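Local coordinates for protein cellulase (Clostridium cellulovorans, PDB 6UI3) that probably hydrolyses internal beta-1,4 bonds of cellulose and related plant polysaccharides, as the family 5 glycoside hydrolase domain of a larger secreted protein, at residues G43-T48 / L319-L324; A247-T252 / V291-A296. All coordinates share one frame; numbering follows the deposited sequence. Where two conformers were deposited one is given.

Both interactions belong to one eight-stranded parallel barrel, the TIM-barrel fold of family 5 glycoside hydrolases. Interaction 1 joins two loops: loop 43-48 lies between strand 25-29 and helix 49-58, and loop 319-324 lies between strand 301-305 and helix 329-339. These follow the first and last strands, neighbours where the barrel closes, so the contact ties the beginning of the barrel to its end, on the side where TIM barrels build their active sites. Interaction 2 pairs helices 243-261 and 280-296 in the outer helical layer, which flank strand 267-272 in sequence; both of its segments fall between those of interaction 1. The centres lie 31 Å apart, with nearest atoms about 15 Å apart.

Interaction 1 of 2, residues G43-T48 / L319-L324; sequences GNPVTT and LNRKNL
Asn44 lays its amide over one face of the Arg321 guanidinium, ND2 standing 3.7 Å from NH1, with the two planes 43° apart. No hydrogen bond joins this pair. The amide is held from elsewhere instead: ND2 donates to the backbone oxygens of Asn31 and Asn306, while OD1 accepts from Asn307. Next along, Pro45 crosses the arginine side chain at about a right angle, its CG 3.9 Å from Arg321 CB. A water donates to Pro45 O at 2.7 Å. The same water donates to Thr47 OG1 at 2.9 Å and accepts from Arg321 NH1 at 2.9 Å, bridging the two loops. On the second loop, Arg321 sets CG beside its backbone N (chi1 -62°) and runs extended from CG to NE, which carries the guanidinium to the Asn44 amide. There NH1 also bonds Thr32 OG1 and NH2 bonds Gly30 O. In the same loop, Asn320 OD1 accepts from Lys322 N at 2.9 Å, an Asx turn. The buried guanidinium thus has neutral oxygens for these partners; their dipoles would probably stabilise its positive charge, and bonds from both NH1 and NH2 fix the rotation of the group.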
# COMPACT_ATOMS: atom_id res chain seq x y z
N GLY A 43 -8.09 -12.19 13.32
CA GLY A 43 -7.94 -11.99 14.74
C GLY A 43 -7.82 -10.55 15.20
O GLY A 43 -7.70 -10.31 16.41
N ASN A 44 -7.88 -9.58 14.30
CA ASN A 44 -7.81 -8.19 14.72
C ASN A 44 -9.20 -7.67 15.07
O ASN A 44 -10.21 -8.21 14.62
CB ASN A 44 -7.13 -7.36 13.65
CG ASN A 44 -5.62 -7.46 13.75
OD1 ASN A 44 -5.08 -7.70 14.83
ND2 ASN A 44 -4.94 -7.32 12.63
N PRO A 45 -9.27 -6.64 15.91
CA PRO A 45 -10.56 -6.09 16.31
C PRO A 45 -11.18 -5.26 15.20
O PRO A 45 -10.53 -4.88 14.22
CB PRO A 45 -10.20 -5.20 17.50
CG PRO A 45 -8.81 -4.73 17.19
CD PRO A 45 -8.14 -5.93 16.55
N VAL A 46 -12.48 -5.00 15.35
CA VAL A 46 -13.15 -4.06 14.47
C VAL A 46 -12.47 -2.70 14.58
O VAL A 46 -12.20 -2.21 15.68
CB VAL A 46 -14.64 -3.99 14.82
CG1 VAL A 46 -15.34 -2.93 13.97
CG2 VAL A 46 -15.31 -5.35 14.62
N THR A 47 -12.17 -2.10 13.45
CA THR A 47 -11.47 -0.82 13.42
C THR A 47 -12.38 0.32 13.90
O THR A 47 -13.58 0.32 13.64
CB THR A 47 -11.03 -0.54 11.98
OG1 THR A 47 -10.32 -1.67 11.47
CG2 THR A 47 -10.11 0.65 11.90
N THR A 48 -11.79 1.30 14.59
CA THR A 48 -12.52 2.46 15.10
C THR A 48 -11.84 3.76 14.69
O THR A 48 -10.64 3.81 14.42
CB THR A 48 -12.63 2.44 16.63
OG1 THR A 48 -11.31 2.60 17.17
CG2 THR A 48 -13.25 1.16 17.13
N LEU A 319 0.99 0.11 16.55
CA LEU A 319 -0.15 0.54 17.35
C LEU A 319 -0.82 -0.69 17.94
O LEU A 319 -1.31 -1.56 17.21
CB LEU A 319 -1.14 1.29 16.46
CG LEU A 319 -2.46 1.63 17.14
CD1 LEU A 319 -2.23 2.67 18.25
CD2 LEU A 319 -3.48 2.13 16.13
N ASN A 320 -0.82 -0.80 19.27
CA ASN A 320 -1.58 -1.86 19.93
C ASN A 320 -3.05 -1.45 19.88
O ASN A 320 -3.46 -0.52 20.57
CB ASN A 320 -1.08 -2.06 21.36
CG ASN A 320 -1.86 -3.12 22.08
OD1 ASN A 320 -3.06 -3.29 21.86
ND2 ASN A 320 -1.18 -3.87 22.95
N ARG A 321 -3.84 -2.14 19.06
CA ARG A 321 -5.22 -1.71 18.84
C ARG A 321 -6.14 -2.03 20.00
O ARG A 321 -7.26 -1.51 20.03
CB ARG A 321 -5.77 -2.33 17.55
CG ARG A 321 -5.02 -1.90 16.30
CD ARG A 321 -5.65 -2.46 15.03
NE ARG A 321 -4.68 -2.58 13.95
CZ ARG A 321 -4.91 -3.24 12.83
NH1 ARG A 321 -6.10 -3.78 12.60
NH2 ARG A 321 -3.95 -3.38 11.93
N LYS A 322 -5.73 -2.88 20.94
CA LYS A 322 -6.57 -3.19 22.08
C LYS A 322 -6.68 -1.99 23.03
O LYS A 322 -7.74 -1.76 23.60
CB LYS A 322 -6.04 -4.41 22.83
CG LYS A 322 -6.98 -4.89 23.94
CD LYS A 322 -6.52 -6.20 24.57
CE LYS A 322 -7.12 -7.41 23.86
NZ LYS A 322 -6.47 -8.69 24.30
N ASN A 323 -5.60 -1.23 23.20
CA ASN A 323 -5.61 -0.13 24.16
C ASN A 323 -5.05 1.16 23.58
O ASN A 323 -4.91 2.15 24.33
CB ASN A 323 -4.93 -0.52 25.47
CG ASN A 323 -3.48 -0.83 25.29
OD1 ASN A 323 -2.93 -0.65 24.22
ND2 ASN A 323 -2.83 -1.26 26.37
N LEU A 324 -4.77 1.20 22.28
CA LEU A 324 -4.38 2.41 21.56
C LEU A 324 -3.07 3.00 22.06
O LEU A 324 -2.93 4.20 22.25
CB LEU A 324 -5.48 3.48 21.59
CG LEU A 324 -6.88 3.06 21.19
CD1 LEU A 324 -7.84 4.23 21.22
CD2 LEU A 324 -6.81 2.49 19.84
O HOH W 1 -8.71 -2.97 13.52

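Interaction 2 of 2, residues A247-T252 / V291-A296; sequences AFIDKT and VSTATA
Thr293 meets Ile249 and Asp250 in a slight van der Waals contact; the two segments bury 99 Å² in all. Its methyl lies between the helices: CG2 is 4.0 Å from the carboxylate oxygen Asp250 OD1 and 4.4 Å from Ile249 CG2. That methyl stands anti to the Thr293 backbone N, which leaves OG1 beside that N (chi1 -58°). Ile249 continues the packing against Phe286, Phe289 and Tyr290 of helix 280-296, and Phe253 of helix 243-261 meets Thr293. The polar link is indirect. One water donates to Asp250 OD1 and to Thr293 OG1, at 2.7 Å each, bridging side chains that cross at about a right angle. The other carboxylate oxygen, Asp250 OD2, makes a salt bridge with Arg254 one turn along. Thr293 OG1 in turn bonds the carbonyl of Phe289. Thr252 and Thr295 fold back as Thr293 does: Thr252 OG1 donates to Phe248 O at 2.9 Å, and Thr295 OG1 to Val291 O at 2.7 Å. Each of these two carbonyls also takes its helical N-H, from the opposite face. Between these two segments the link is thus a methyl contact and a water, beside the Ile249 packing, while the carboxylate is probably stabilised chiefly by Arg254.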
# COMPACT_ATOMS: atom_id res chain seq x y z
N ALA A 247 23.69 -0.59 2.39
CA ALA A 247 24.09 -0.47 0.99
C ALA A 247 23.02 -1.02 0.06
O ALA A 247 22.76 -0.44 -1.00
CB ALA A 247 25.41 -1.20 0.78
N PHE A 248 22.38 -2.13 0.44
CA PHE A 248 21.35 -2.70 -0.42
C PHE A 248 20.16 -1.76 -0.55
O PHE A 248 19.59 -1.58 -1.64
CB PHE A 248 20.92 -4.08 0.10
CG PHE A 248 19.99 -4.79 -0.82
CD1 PHE A 248 20.46 -5.40 -1.97
CD2 PHE A 248 18.63 -4.82 -0.57
CE1 PHE A 248 19.58 -6.03 -2.85
CE2 PHE A 248 17.75 -5.45 -1.44
CZ PHE A 248 18.22 -6.05 -2.57
N ILE A 249 19.74 -1.17 0.57
CA ILE A 249 18.65 -0.20 0.55
C ILE A 249 19.02 0.99 -0.32
O ILE A 249 18.23 1.43 -1.17
CB ILE A 249 18.30 0.23 1.98
CG1 ILE A 249 17.67 -0.93 2.76
CG2 ILE A 249 17.37 1.43 1.97
CD1 ILE A 249 17.66 -0.72 4.28
N ASP A 250 20.21 1.54 -0.11
CA ASP A 250 20.61 2.73 -0.86
C ASP A 250 20.65 2.46 -2.36
O ASP A 250 20.17 3.27 -3.16
CB ASP A 250 21.96 3.23 -0.36
CG ASP A 250 22.33 4.55 -0.96
OD1 ASP A 250 21.79 5.56 -0.49
OD2 ASP A 250 23.11 4.60 -1.93
N LYS A 251 21.21 1.31 -2.76
CA LYS A 251 21.28 0.96 -4.18
C LYS A 251 19.89 0.85 -4.78
O LYS A 251 19.62 1.35 -5.88
CB LYS A 251 22.05 -0.35 -4.35
CG LYS A 251 22.18 -0.87 -5.79
CD LYS A 251 23.06 -2.10 -5.87
CE LYS A 251 22.34 -3.33 -5.36
NZ LYS A 251 23.30 -4.48 -5.19
N THR A 252 18.98 0.20 -4.05
CA THR A 252 17.62 0.01 -4.55
C THR A 252 16.94 1.36 -4.75
O THR A 252 16.30 1.59 -5.78
CB THR A 252 16.82 -0.85 -3.58
OG1 THR A 252 17.40 -2.15 -3.46
CG2 THR A 252 15.37 -1.03 -4.03
N VAL A 291 13.79 5.41 6.04
CA VAL A 291 12.94 6.56 5.75
C VAL A 291 13.78 7.73 5.26
O VAL A 291 13.36 8.48 4.37
CB VAL A 291 12.02 6.91 6.93
CG1 VAL A 291 11.21 8.16 6.64
CG2 VAL A 291 11.09 5.74 7.23
N SER A 292 14.96 7.95 5.85
CA SER A 292 15.82 9.03 5.36
C SER A 292 16.17 8.84 3.89
O SER A 292 16.13 9.79 3.10
CB SER A 292 17.09 9.11 6.19
OG SER A 292 17.98 10.07 5.64
N THR A 293 16.54 7.62 3.51
CA THR A 293 16.92 7.34 2.13
C THR A 293 15.74 7.54 1.19
O THR A 293 15.87 8.17 0.14
CB THR A 293 17.47 5.91 2.04
OG1 THR A 293 18.59 5.76 2.92
CG2 THR A 293 17.93 5.60 0.62
N ALA A 294 14.57 7.00 1.55
CA ALA A 294 13.38 7.18 0.72
C ALA A 294 13.02 8.65 0.58
O ALA A 294 12.63 9.11 -0.50
CB ALA A 294 12.22 6.41 1.36
N THR A 295 13.09 9.40 1.68
CA THR A 295 12.72 10.81 1.66
C THR A 295 13.64 11.60 0.75
O THR A 295 13.21 12.57 0.12
CB THR A 295 12.71 11.36 3.10
OG1 THR A 295 11.77 10.62 3.89
CG2 THR A 295 12.32 12.82 3.16
N ALA A 296 14.92 11.20 0.64
CA ALA A 296 15.85 11.87 -0.26
C ALA A 296 15.38 11.82 -1.71
O ALA A 296 15.75 12.70 -2.51
CB ALA A 296 17.24 11.23 -0.13
O HOH W 2 21.09 6.37 1.99